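Metallophosphoesterase (Sphaerobacter thermophilus, PDB 3RQZ) probably acts as a zinc-dependent phosphatase of the YfcE family, in the calcineurin-like metallophosphoesterase superfamily. Local coordinates at residues I6-D11 against W33-I38; V29-S34 against L55-S60; G149-P154 against I185-A190. All blocks are in the same frame, centred on the assembly; numbering follows the deposited sequence.

Overall arrangement
Contact 1 and contact 2 are built on the same sheet and share Trp33 and Ser34: strand 31-34 pairs with strand 6-9 on one side and with strand 59-60 on the other. Contact 1 is wholly buried near the middle of the chain and runs from apolar packing to paired aspartates on zinc. Contact 2 is partly exposed, ends in a charged and watery margin, and lies about 17 Å from contact 3, centre to centre. Contact 3, buried, joins the loop 149-154 to the end of strand 184-188 and the turn after it, in the second sheet, through glycines, prolines, an asparagine and water. It meets contact 1 at the metal, where Asp11 OD1 and His152 NE2 bind the same zinc.

Contact 1 (I6-D11 against W33-I38); sequences ILIISD and WSLGDI. With ZN (zinc ion), chain D.
The indole of Trp33 takes Ile6 on one face: CG2 rests 3.6 Å from CE2, almost directly above the five-membered ring in a CH-pi contact, while CD1 reaches toward the benzo part; the opposite face is left to Ile59, and Asp31 OD2 lies at the edge. The two strands belong to a beta-alpha-beta unit, strand 6-9, helix 16-26 and strand 31-34, and run parallel as at the start of the metallophosphoesterase fold. Ile8 comes alongside the ring obliquely, with CD1 3.7 Å from CE3. A broad flat side chain suits this place because it offers two isoleucines of one strand a common surface; with an alanine here, Ile6 CG2 and Ile8 CD1 would probably lose that support and a gap would open beside the strand. Trp33 N donates to Leu7 O, and Ile9 N returns to Trp33 O at 2.9 Å. The ladder continues past the regular strands through Leu35 N to Ile9 O and Asp11 N to Gly36 O, 3.0 Å. Gly36 is required by its own backbone, since any CB would jam against the carbonyl O of Leu35. These bonds bring together Asp11 of the Asp-X-His motif and Asp37 of the Gly-Asp motif. Asp11 turns CG anti to its carbonyl carbon (chi1 -59°), which bends the carboxylate back toward Asp37. Asp11 OD1 and Asp37 OD2 each lie 2.2 Å from the zinc and 3.1 Å from each other, their carboxylate planes 75° apart; the ion probably offsets their repulsion. His13, His152 and a water complete the site, and Asp37 OD1 accepts from His65 N. Asp11 OD2 takes His150 N and also Ser10 OG, which donates at 2.6 Å from above the carboxylate plane.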
ATOM      1  N   ILE A   6     -11.260   7.698  -7.718  1.00 29.87           N
ATOM      2  CA  ILE A   6     -10.362   7.689  -6.553  1.00 27.57           C
ATOM      3  C   ILE A   6      -9.186   6.759  -6.757  1.00 25.66           C
ATOM      4  O   ILE A   6      -9.375   5.588  -7.073  1.00 24.89           O
ATOM      5  CB  ILE A   6     -11.098   7.242  -5.265  1.00 27.64           C
ATOM      6  CG1 ILE A   6     -12.258   8.191  -4.980  1.00 28.77           C
ATOM      7  CG2 ILE A   6     -10.106   7.158  -4.067  1.00 27.30           C
ATOM      8  CD1 ILE A   6     -13.180   7.719  -3.913  1.00 29.07           C
ATOM      9  N   LEU A   7      -7.977   7.294  -6.595  1.00 23.86           N
ATOM     10  CA  LEU A   7      -6.768   6.490  -6.683  1.00 22.93           C
ATOM     11  C   LEU A   7      -6.481   5.844  -5.327  1.00 22.70           C
ATOM     12  O   LEU A   7      -6.352   6.525  -4.340  1.00 22.95           O
ATOM     13  CB  LEU A   7      -5.586   7.351  -7.186  1.00 21.74           C
ATOM     14  CG  LEU A   7      -4.184   6.725  -7.095  1.00 22.12           C
ATOM     15  CD1 LEU A   7      -4.048   5.469  -7.978  1.00 22.65           C
ATOM     16  CD2 LEU A   7      -3.099   7.716  -7.478  1.00 21.04           C
ATOM     17  N   ILE A   8      -6.382   4.527  -5.294  1.00 22.36           N
ATOM     18  CA  ILE A   8      -6.049   3.814  -4.068  1.00 21.89           C
ATOM     19  C   ILE A   8      -4.667   3.201  -4.199  1.00 21.51           C
ATOM     20  O   ILE A   8      -4.412   2.428  -5.130  1.00 21.42           O
ATOM     21  CB  ILE A   8      -7.098   2.719  -3.727  1.00 21.93           C
ATOM     22  CG1 ILE A   8      -8.513   3.350  -3.655  1.00 21.70           C
ATOM     23  CG2 ILE A   8      -6.703   1.996  -2.396  1.00 21.04           C
ATOM     24  CD1 ILE A   8      -9.618   2.373  -3.280  1.00 22.94           C
ATOM     25  N   ILE A   9      -3.774   3.548  -3.269  1.00 21.03           N
ATOM     26  CA  ILE A   9      -2.397   3.063  -3.304  1.00 20.64           C
ATOM     27  C   ILE A   9      -1.983   2.501  -1.953  1.00 20.40           C
ATOM     28  O   ILE A   9      -2.537   2.875  -0.892  1.00 19.89           O
ATOM     29  CB  ILE A   9      -1.344   4.180  -3.744  1.00 20.62           C
ATOM     30  CG1 ILE A   9      -1.383   5.412  -2.794  1.00 22.07           C
ATOM     31  CG2 ILE A   9      -1.548   4.557  -5.228  1.00 22.45           C
ATOM     32  CD1 ILE A   9      -0.346   6.503  -3.106  1.00 23.99           C
ATOM     33  N   SER A  10      -1.005   1.615  -1.992  1.00 19.54           N
ATOM     34  CA  SER A  10      -0.467   1.020  -0.788  1.00 19.74           C
ATOM     35  C   SER A  10       0.984   0.644  -1.015  1.00 19.96           C
ATOM     36  O   SER A  10       1.406   0.404  -2.165  1.00 21.16           O
ATOM     37  CB  SER A  10      -1.277  -0.226  -0.403  1.00 19.85           C
ATOM     38  OG  SER A  10      -0.932  -0.681   0.895  1.00 21.61           O
ATOM     39  N   ASP A  11       1.745   0.597   0.074  1.00 19.13           N
ATOM     40  CA  ASP A  11       3.075  -0.006   0.065  1.00 19.68           C
ATOM     41  C   ASP A  11       3.992   0.662  -0.960  1.00 19.35           C
ATOM     42  O   ASP A  11       4.680   0.009  -1.758  1.00 19.54           O
ATOM     43  CB  ASP A  11       2.969  -1.550  -0.089  1.00 19.80           C
ATOM     44  CG  ASP A  11       2.153  -2.193   1.038  1.00 20.83           C
ATOM     45  OD1 ASP A  11       2.696  -2.351   2.163  1.00 21.79           O
ATOM     46  OD2 ASP A  11       0.959  -2.529   0.811  1.00 22.67           O
ATOM     47  N   TRP A  33      -6.058   7.776  -1.864  1.00 21.89           N
ATOM     48  CA  TRP A  33      -6.039   7.145  -0.544  1.00 21.99           C
ATOM     49  C   TRP A  33      -4.791   6.295  -0.362  1.00 21.35           C
ATOM     50  O   TRP A  33      -4.483   5.480  -1.225  1.00 21.31           O
ATOM     51  CB  TRP A  33      -7.227   6.203  -0.338  1.00 22.25           C
ATOM     52  CG  TRP A  33      -8.596   6.782  -0.450  1.00 23.30           C
ATOM     53  CD1 TRP A  33      -8.960   8.112  -0.497  1.00 24.55           C
ATOM     54  CD2 TRP A  33      -9.805   6.035  -0.472  1.00 23.77           C
ATOM     55  NE1 TRP A  33     -10.332   8.215  -0.579  1.00 24.56           N
ATOM     56  CE2 TRP A  33     -10.875   6.960  -0.547  1.00 25.07           C
ATOM     57  CE3 TRP A  33     -10.094   4.664  -0.436  1.00 26.18           C
ATOM     58  CZ2 TRP A  33     -12.221   6.556  -0.613  1.00 26.89           C
ATOM     59  CZ3 TRP A  33     -11.459   4.261  -0.486  1.00 28.36           C
ATOM     60  CH2 TRP A  33     -12.483   5.204  -0.590  1.00 26.66           C
ATOM     61  N   SER A  34      -4.089   6.480   0.755  1.00 20.01           N
ATOM     62  CA  SER A  34      -2.889   5.699   1.056  1.00 20.02           C
ATOM     63  C   SER A  34      -3.168   4.682   2.160  1.00 20.64           C
ATOM     64  O   SER A  34      -3.692   5.019   3.238  1.00 20.57           O
ATOM     65  CB  SER A  34      -1.732   6.625   1.461  1.00 19.80           C
ATOM     66  OG  SER A  34      -0.625   5.884   2.016  1.00 22.50           O
ATOM     67  N   LEU A  35      -2.812   3.430   1.894  1.00 20.77           N
ATOM     68  CA  LEU A  35      -2.969   2.384   2.877  1.00 21.07           C
ATOM     69  C   LEU A  35      -1.698   2.103   3.678  1.00 20.55           C
ATOM     70  O   LEU A  35      -1.590   1.074   4.338  1.00 20.69           O
ATOM     71  CB  LEU A  35      -3.498   1.108   2.184  1.00 21.42           C
ATOM     72  CG  LEU A  35      -4.992   1.027   1.910  1.00 24.19           C
ATOM     73  CD1 LEU A  35      -5.552   2.283   1.232  1.00 24.24           C
ATOM     74  CD2 LEU A  35      -5.373  -0.278   1.086  1.00 27.50           C
ATOM     75  N   GLY A  36      -0.742   3.026   3.665  1.00 20.84           N
ATOM     76  CA  GLY A  36       0.393   2.903   4.583  1.00 20.85           C
ATOM     77  C   GLY A  36       1.592   2.216   3.977  1.00 20.85           C
ATOM     78  O   GLY A  36       1.570   1.825   2.787  1.00 20.58           O
ATOM     79  N   ASP A  37       2.640   2.053   4.799  1.00 20.66           N
ATOM     80  CA  ASP A  37       3.960   1.655   4.315  1.00 20.53           C
ATOM     81  C   ASP A  37       4.460   2.585   3.192  1.00 20.27           C
ATOM     82  O   ASP A  37       4.860   2.142   2.113  1.00 20.32           O
ATOM     83  CB  ASP A  37       3.999   0.179   3.886  1.00 20.27           C
ATOM     84  CG  ASP A  37       4.198  -0.768   5.060  1.00 20.97           C
ATOM     85  OD1 ASP A  37       4.268  -0.321   6.230  1.00 23.31           O
ATOM     86  OD2 ASP A  37       4.272  -1.976   4.824  1.00 24.15           O
ATOM     87  N   ILE A  38       4.441   3.884   3.495  1.00 20.03           N
ATOM     88  CA  ILE A  38       5.050   4.904   2.684  1.00 19.97           C
ATOM     89  C   ILE A  38       6.590   4.775   2.655  1.00 20.23           C
ATOM     90  O   ILE A  38       7.226   5.144   1.677  1.00 20.36           O
ATOM     91  CB  ILE A  38       4.675   6.280   3.257  1.00 20.13           C
ATOM     92  CG1 ILE A  38       3.151   6.361   3.505  1.00 22.19           C
ATOM     93  CG2 ILE A  38       5.100   7.374   2.336  1.00 21.97           C
ATOM     94  CD1 ILE A  38       2.679   7.668   4.231  1.00 23.10           C
TER
HETATM   95 ZN    ZN D 301       4.521  -3.189   2.977  1.00 29.84          ZN
HETATM   96  O   HOH W   1       5.965  -4.822   4.096  1.00 26.74           O

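Contact 2 (V29-S34 against L55-S60)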
ATOM      1  N   VAL A  29      -7.857  12.152 -11.207  1.00 35.15           N
ATOM      2  CA  VAL A  29      -8.498  11.572 -10.014  1.00 34.30           C
ATOM      3  C   VAL A  29      -8.984  12.634  -9.021  1.00 33.37           C
ATOM      4  O   VAL A  29      -8.386  13.701  -8.896  1.00 33.25           O
ATOM      5  CB  VAL A  29      -7.654  10.466  -9.329  1.00 34.72           C
ATOM      6  CG1 VAL A  29      -7.492   9.285 -10.269  1.00 34.61           C
ATOM      7  CG2 VAL A  29      -6.294  10.975  -8.850  1.00 34.51           C
ATOM      8  N   ASP A  30     -10.082  12.324  -8.341  1.00 32.27           N
ATOM      9  CA  ASP A  30     -10.735  13.246  -7.422  1.00 32.03           C
ATOM     10  C   ASP A  30     -10.197  13.159  -6.012  1.00 31.31           C
ATOM     11  O   ASP A  30     -10.447  14.061  -5.217  1.00 31.16           O
ATOM     12  CB  ASP A  30     -12.246  12.983  -7.423  1.00 32.42           C
ATOM     13  CG  ASP A  30     -12.838  13.207  -8.774  1.00 34.10           C
ATOM     14  OD1 ASP A  30     -12.695  14.341  -9.288  1.00 37.88           O
ATOM     15  OD2 ASP A  30     -13.384  12.248  -9.350  1.00 36.56           O
ATOM     16  N   ASP A  31      -9.492  12.068  -5.697  1.00 29.74           N
ATOM     17  CA  ASP A  31      -8.916  11.871  -4.361  1.00 28.25           C
ATOM     18  C   ASP A  31      -7.926  10.717  -4.448  1.00 26.89           C
ATOM     19  O   ASP A  31      -7.984   9.900  -5.366  1.00 26.19           O
ATOM     20  CB  ASP A  31     -10.000  11.583  -3.295  1.00 28.47           C
ATOM     21  CG  ASP A  31      -9.525  11.855  -1.844  1.00 28.61           C
ATOM     22  OD1 ASP A  31      -8.409  12.399  -1.617  1.00 28.61           O
ATOM     23  OD2 ASP A  31     -10.294  11.513  -0.908  1.00 28.81           O
ATOM     24  N   ILE A  32      -6.985  10.694  -3.512  1.00 24.66           N
ATOM     25  CA  ILE A  32      -5.963   9.654  -3.424  1.00 23.41           C
ATOM     26  C   ILE A  32      -5.963   9.097  -1.994  1.00 22.72           C
ATOM     27  O   ILE A  32      -5.932   9.865  -1.013  1.00 22.21           O
ATOM     28  CB  ILE A  32      -4.596  10.219  -3.835  1.00 23.70           C
ATOM     29  CG1 ILE A  32      -4.621  10.589  -5.341  1.00 25.82           C
ATOM     30  CG2 ILE A  32      -3.433   9.238  -3.477  1.00 22.47           C
ATOM     31  CD1 ILE A  32      -3.477  11.507  -5.794  1.00 29.83           C
ATOM     32  N   TRP A  33      -6.058   7.776  -1.864  1.00 21.89           N
ATOM     33  CA  TRP A  33      -6.039   7.145  -0.544  1.00 21.99           C
ATOM     34  C   TRP A  33      -4.791   6.295  -0.362  1.00 21.35           C
ATOM     35  O   TRP A  33      -4.483   5.480  -1.225  1.00 21.31           O
ATOM     36  CB  TRP A  33      -7.227   6.203  -0.338  1.00 22.25           C
ATOM     37  CG  TRP A  33      -8.596   6.782  -0.450  1.00 23.30           C
ATOM     38  CD1 TRP A  33      -8.960   8.112  -0.497  1.00 24.55           C
ATOM     39  CD2 TRP A  33      -9.805   6.035  -0.472  1.00 23.77           C
ATOM     40  NE1 TRP A  33     -10.332   8.215  -0.579  1.00 24.56           N
ATOM     41  CE2 TRP A  33     -10.875   6.960  -0.547  1.00 25.07           C
ATOM     42  CE3 TRP A  33     -10.094   4.664  -0.436  1.00 26.18           C
ATOM     43  CZ2 TRP A  33     -12.221   6.556  -0.613  1.00 26.89           C
ATOM     44  CZ3 TRP A  33     -11.459   4.261  -0.486  1.00 28.36           C
ATOM     45  CH2 TRP A  33     -12.483   5.204  -0.590  1.00 26.66           C
ATOM     46  N   SER A  34      -4.089   6.480   0.755  1.00 20.01           N
ATOM     47  CA  SER A  34      -2.889   5.699   1.056  1.00 20.02           C
ATOM     48  C   SER A  34      -3.168   4.682   2.160  1.00 20.64           C
ATOM     49  O   SER A  34      -3.692   5.019   3.238  1.00 20.57           O
ATOM     50  CB  SER A  34      -1.732   6.625   1.461  1.00 19.80           C
ATOM     51  OG  SER A  34      -0.625   5.884   2.016  1.00 22.50           O
ATOM     52  N   LEU A  55      -1.145  14.758  -0.936  1.00 22.44           N
ATOM     53  CA  LEU A  55      -2.079  14.125  -1.875  1.00 22.19           C
ATOM     54  C   LEU A  55      -3.212  13.295  -1.270  1.00 21.69           C
ATOM     55  O   LEU A  55      -4.223  13.047  -1.936  1.00 20.54           O
ATOM     56  CB  LEU A  55      -1.313  13.261  -2.868  1.00 23.14           C
ATOM     57  CG  LEU A  55      -0.390  14.010  -3.829  1.00 24.11           C
ATOM     58  CD1 LEU A  55       0.330  12.989  -4.709  1.00 27.63           C
ATOM     59  CD2 LEU A  55      -1.166  14.997  -4.689  1.00 29.71           C
ATOM     60  N   ALA A  56      -3.042  12.859  -0.019  1.00 20.76           N
ATOM     61  CA  ALA A  56      -4.031  11.993   0.617  1.00 20.33           C
ATOM     62  C   ALA A  56      -4.580  12.648   1.884  1.00 20.19           C
ATOM     63  O   ALA A  56      -4.359  12.146   2.979  1.00 20.73           O
ATOM     64  CB  ALA A  56      -3.407  10.616   0.910  1.00 20.97           C
ATOM     65  N   PRO A  57      -5.304  13.788   1.740  1.00 20.16           N
ATOM     66  CA  PRO A  57      -5.803  14.481   2.951  1.00 20.83           C
ATOM     67  C   PRO A  57      -6.964  13.759   3.673  1.00 21.07           C
ATOM     68  O   PRO A  57      -7.220  14.048   4.837  1.00 22.03           O
ATOM     69  CB  PRO A  57      -6.276  15.843   2.411  1.00 21.13           C
ATOM     70  CG  PRO A  57      -6.668  15.560   0.893  1.00 20.68           C
ATOM     71  CD  PRO A  57      -5.562  14.568   0.503  1.00 20.31           C
ATOM     72  N   ASN A  58      -7.664  12.850   3.007  1.00 20.80           N
ATOM     73  CA  ASN A  58      -8.839  12.221   3.632  1.00 21.57           C
ATOM     74  C   ASN A  58      -8.578  10.829   4.175  1.00 21.62           C
ATOM     75  O   ASN A  58      -9.070  10.503   5.260  1.00 23.24           O
ATOM     76  CB  ASN A  58     -10.029  12.183   2.642  1.00 21.95           C
ATOM     77  CG  ASN A  58     -10.475  13.561   2.228  1.00 23.57           C
ATOM     78  OD1 ASN A  58     -10.781  14.414   3.075  1.00 26.69           O
ATOM     79  ND2 ASN A  58     -10.521  13.801   0.921  1.00 25.52           N
ATOM     80  N   ILE A  59      -7.846   9.999   3.426  1.00 19.83           N
ATOM     81  CA  ILE A  59      -7.591   8.617   3.831  1.00 21.13           C
ATOM     82  C   ILE A  59      -6.092   8.353   3.703  1.00 20.15           C
ATOM     83  O   ILE A  59      -5.553   8.338   2.603  1.00 21.22           O
ATOM     84  CB  ILE A  59      -8.405   7.572   2.992  1.00 21.76           C
ATOM     85  CG1 ILE A  59      -9.921   7.787   3.115  1.00 24.17           C
ATOM     86  CG2 ILE A  59      -8.053   6.101   3.419  1.00 22.73           C
ATOM     87  CD1 ILE A  59     -10.491   7.246   4.382  1.00 28.17           C
ATOM     88  N   SER A  60      -5.420   8.192   4.834  1.00 19.90           N
ATOM     89  CA  SER A  60      -3.992   7.886   4.860  1.00 19.34           C
ATOM     90  C   SER A  60      -3.759   7.155   6.178  1.00 19.53           C
ATOM     91  O   SER A  60      -3.789   7.769   7.251  1.00 18.99           O
ATOM     92  CB  SER A  60      -3.156   9.182   4.825  1.00 19.64           C
ATOM     93  OG  SER A  60      -1.747   8.903   4.811  1.00 20.81           O
TER
HETATM   94  O   HOH W   2      -7.382  11.223   0.770  1.00 22.52           O
HETATM   95  O   HOH W   3      -0.635   6.352   4.553  1.00 20.05           O
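Ile59 lies alongside Trp33, pointing the same way, and presses its CB to 3.5 Å from Trp33 CG. Its CG1 stands over the five-membered ring, near the normal, in a CH-pi contact. CG1, anti to the carbonyl carbon (chi1 -60°), lies over the ring, while the second branch, CG2, packs on Trp33 CB; a beta-branched residue fills both places. Beneath this packing Ser34 N donates to Ile59 O at 3.0 Å. Ala56, the first residue to leave the helix conformation, is also tightly fitted: its CB lies 3.3 Å from Ile32 O, a closeness that suits a residue with nothing beyond a methyl. Ile32 CD1 touches Leu55 CB more lightly. The other margin is polar and looser. Asp31 reaches across to exposed Asn58, whose ND2 donates to OD2 at 2.9 Å; carboxylate and amide stand nearly perpendicular: OD2 lies close to the amide plane, but ND2 comes from above the carboxylate plane. The same OD2 sits at the edge of the indole and takes a weak bond from Trp33 NE1. A water fills in where the backbones do not meet directly, donating to Asp31 OD1 and to Ile32 O while accepting from Asn58 N. Short polar side chains suit the inner end too, where another water joins Ser34 OG, 2.6 Å away, to Ser60 OG, which also bonds Tyr100 OH. The contact closes the beta-alpha-beta unit of strand 31-34, helix 45-55 and the short, weakly bonded strand 59-60, outermost in the sheet within this chain. Val52 of helix 45-55 packs on Ser34 and Ser60, Leu23 of helix 16-26 touches Ile32 and Leu55, and Trp113 meets the indole.

Contact 3 (G149-P154 against I185-A190). With ZN (zinc ion), chain D.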
ATOM      1  N   GLY A 149      -3.890  -3.501   2.453  1.00 20.70           N
ATOM      2  CA  GLY A 149      -2.619  -3.635   1.710  1.00 20.04           C
ATOM      3  C   GLY A 149      -1.770  -4.750   2.304  1.00 20.45           C
ATOM      4  O   GLY A 149      -2.281  -5.877   2.532  1.00 19.61           O
ATOM      5  N   HIS A 150      -0.479  -4.447   2.501  1.00 19.86           N
ATOM      6  CA  HIS A 150       0.445  -5.241   3.355  1.00 21.20           C
ATOM      7  C   HIS A 150       1.001  -6.508   2.668  1.00 21.36           C
ATOM      8  O   HIS A 150       2.167  -6.867   2.851  1.00 22.97           O
ATOM      9  CB  HIS A 150      -0.279  -5.568   4.689  1.00 21.38           C
ATOM     10  CG  HIS A 150       0.593  -6.054   5.809  1.00 22.16           C
ATOM     11  ND1 HIS A 150       1.920  -5.711   5.963  1.00 22.63           N
ATOM     12  CD2 HIS A 150       0.282  -6.829   6.878  1.00 23.10           C
ATOM     13  CE1 HIS A 150       2.394  -6.278   7.062  1.00 24.72           C
ATOM     14  NE2 HIS A 150       1.413  -6.946   7.644  1.00 23.82           N
ATOM     15  N   THR A 151       0.208  -7.180   1.851  1.00 21.53           N
ATOM     16  CA  THR A 151       0.722  -8.364   1.170  1.00 21.94           C
ATOM     17  C   THR A 151       1.552  -8.009  -0.065  1.00 21.72           C
ATOM     18  O   THR A 151       2.368  -8.807  -0.514  1.00 21.66           O
ATOM     19  CB  THR A 151      -0.437  -9.258   0.698  1.00 22.39           C
ATOM     20  OG1 THR A 151      -1.245  -8.479  -0.196  1.00 23.72           O
ATOM     21  CG2 THR A 151      -1.299  -9.709   1.881  1.00 22.88           C
ATOM     22  N   HIS A 152       1.322  -6.824  -0.631  1.00 22.02           N
ATOM     23  CA  HIS A 152       1.986  -6.362  -1.881  1.00 22.07           C
ATOM     24  C   HIS A 152       1.495  -7.146  -3.099  1.00 22.61           C
ATOM     25  O   HIS A 152       2.200  -7.290  -4.145  1.00 23.27           O
ATOM     26  CB  HIS A 152       3.516  -6.438  -1.795  1.00 22.03           C
ATOM     27  CG  HIS A 152       4.117  -5.637  -0.687  1.00 22.62           C
ATOM     28  ND1 HIS A 152       5.469  -5.380  -0.618  1.00 24.11           N
ATOM     29  CD2 HIS A 152       3.568  -5.058   0.413  1.00 22.68           C
ATOM     30  CE1 HIS A 152       5.728  -4.676   0.472  1.00 22.84           C
ATOM     31  NE2 HIS A 152       4.598  -4.476   1.119  1.00 22.17           N
ATOM     32  N   VAL A 153       0.302  -7.708  -2.958  1.00 22.68           N
ATOM     33  CA  VAL A 153      -0.311  -8.450  -4.059  1.00 22.93           C
ATOM     34  C   VAL A 153      -1.749  -7.972  -4.208  1.00 22.35           C
ATOM     35  O   VAL A 153      -2.511  -7.992  -3.235  1.00 22.06           O
ATOM     36  CB  VAL A 153      -0.226  -9.986  -3.835  1.00 22.78           C
ATOM     37  CG1 VAL A 153      -0.905 -10.784  -5.019  1.00 24.77           C
ATOM     38  CG2 VAL A 153       1.262 -10.461  -3.684  1.00 25.58           C
ATOM     39  N   PRO A 154      -2.135  -7.531  -5.420  1.00 22.65           N
ATOM     40  CA  PRO A 154      -3.531  -7.139  -5.543  1.00 22.84           C
ATOM     41  C   PRO A 154      -4.455  -8.349  -5.389  1.00 23.85           C
ATOM     42  O   PRO A 154      -4.079  -9.475  -5.725  1.00 24.41           O
ATOM     43  CB  PRO A 154      -3.616  -6.497  -6.945  1.00 22.82           C
ATOM     44  CG  PRO A 154      -2.499  -7.113  -7.703  1.00 22.62           C
ATOM     45  CD  PRO A 154      -1.394  -7.373  -6.687  1.00 22.73           C
ATOM     46  N   ILE A 185     -13.441  -7.570   0.324  1.00 25.48           N
ATOM     47  CA  ILE A 185     -12.126  -7.140   0.845  1.00 24.46           C
ATOM     48  C   ILE A 185     -11.299  -7.000  -0.428  1.00 24.36           C
ATOM     49  O   ILE A 185     -11.313  -7.909  -1.249  1.00 25.48           O
ATOM     50  CB  ILE A 185     -11.519  -8.187   1.832  1.00 24.45           C
ATOM     51  CG1 ILE A 185     -12.304  -8.229   3.156  1.00 24.25           C
ATOM     52  CG2 ILE A 185     -10.028  -7.910   2.098  1.00 24.77           C
ATOM     53  CD1 ILE A 185     -11.839  -9.342   4.132  1.00 21.91           C
ATOM     54  N   ILE A 186     -10.617  -5.864  -0.595  1.00 23.03           N
ATOM     55  CA  ILE A 186      -9.955  -5.465  -1.839  1.00 22.92           C
ATOM     56  C   ILE A 186      -8.586  -4.918  -1.503  1.00 22.00           C
ATOM     57  O   ILE A 186      -8.480  -4.081  -0.610  1.00 21.45           O
ATOM     58  CB  ILE A 186     -10.741  -4.283  -2.541  1.00 23.38           C
ATOM     59  CG1 ILE A 186     -12.189  -4.665  -2.895  1.00 25.85           C
ATOM     60  CG2 ILE A 186      -9.999  -3.756  -3.786  1.00 22.70           C
ATOM     61  CD1 ILE A 186     -12.270  -5.759  -3.838  1.00 31.67           C
ATOM     62  N   ASN A 187      -7.548  -5.379  -2.226  1.00 21.96           N
ATOM     63  CA  ASN A 187      -6.155  -4.961  -2.041  1.00 20.96           C
ATOM     64  C   ASN A 187      -5.654  -4.394  -3.381  1.00 21.22           C
ATOM     65  O   ASN A 187      -5.744  -5.064  -4.418  1.00 21.18           O
ATOM     66  CB  ASN A 187      -5.293  -6.186  -1.582  1.00 20.98           C
ATOM     67  CG  ASN A 187      -3.896  -5.810  -1.105  1.00 19.89           C
ATOM     68  OD1 ASN A 187      -3.236  -4.914  -1.670  1.00 20.78           O
ATOM     69  ND2 ASN A 187      -3.400  -6.541  -0.085  1.00 20.43           N
ATOM     70  N   PRO A 188      -5.175  -3.135  -3.388  1.00 20.38           N
ATOM     71  CA  PRO A 188      -4.663  -2.538  -4.628  1.00 20.73           C
ATOM     72  C   PRO A 188      -3.262  -3.024  -5.042  1.00 21.00           C
ATOM     73  O   PRO A 188      -2.739  -2.568  -6.074  1.00 21.74           O
ATOM     74  CB  PRO A 188      -4.611  -1.051  -4.277  1.00 20.56           C
ATOM     75  CG  PRO A 188      -4.223  -1.070  -2.798  1.00 20.09           C
ATOM     76  CD  PRO A 188      -5.111  -2.183  -2.261  1.00 19.37           C
ATOM     77  N   GLY A 189      -2.666  -3.927  -4.257  1.00 20.67           N
ATOM     78  CA  GLY A 189      -1.261  -4.355  -4.487  1.00 20.95           C
ATOM     79  C   GLY A 189      -0.310  -3.265  -3.990  1.00 20.80           C
ATOM     80  O   GLY A 189      -0.739  -2.314  -3.317  1.00 21.11           O
ATOM     81  N   ALA A 190       0.971  -3.388  -4.316  1.00 20.51           N
ATOM     82  CA  ALA A 190       1.968  -2.408  -3.869  1.00 20.16           C
ATOM     83  C   ALA A 190       2.395  -1.535  -5.008  1.00 20.15           C
ATOM     84  O   ALA A 190       2.638  -2.023  -6.119  1.00 20.52           O
ATOM     85  CB  ALA A 190       3.189  -3.070  -3.296  1.00 19.55           C
TER
HETATM   86 ZN    ZN D 301       4.521  -3.189   2.977  1.00 29.84          ZN
HETATM   87  O   HOH W   4      -0.520  -4.670  -0.764  1.00 22.65           O
HETATM   88  O   HOH W   5       1.435  -5.578  -6.210  1.00 26.00           O
HETATM   89  O   HOH W   1       5.965  -4.822   4.096  1.00 26.74           O
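Asn187 points into the loop 149-154 and crosses Thr151 at a slant, bringing ND2 to 2.9 Å from Thr151 OG1 at an angle too poor for a hydrogen bond. With CG anti to the backbone N (chi1 -169°), the amide lies beneath Val153 O, 3.3 Å from CG, and OD1 turns back toward its own chain. There OD1 accepts from Gly189 N at 2.8 Å, forming an Asx turn. A water donates to the same oxygen and accepts from His152 N, and in this way one amide oxygen ties the turn after its own strand, directly, to the histidine loop, through water, a task for which asparagine is well suited. Thr151 mirrors this on its side: OG1 accepts from Val153 N in an ST turn. The ST turn lies within the Gly-His-Thr-His sequence, an instance of the family's Gly-His-X-His motif, set in the loop between strands 145-147 and 154-158. The start of the His152 side chain meets Ala190: CB is 3.7 Å from Ala190 CB, and the methyl approaches the ring obliquely. The far end of that ring carries NE2 to the zinc at 2.3 Å, beside Asp11, Asp37 and His13. His150 serves the second, adjacent zinc, its NE2 bonded to Trp125 O. Where the loop passes into strand 154-158, Pro154 fits against Gly189, where any side chain would run into Pro154 CD and where positive phi also favours glycine. Pro154 CA approaches Asn187 O to 3.2 Å in a CA-H...O contact, and a further water donates to His152 O while accepting from Ala190 N.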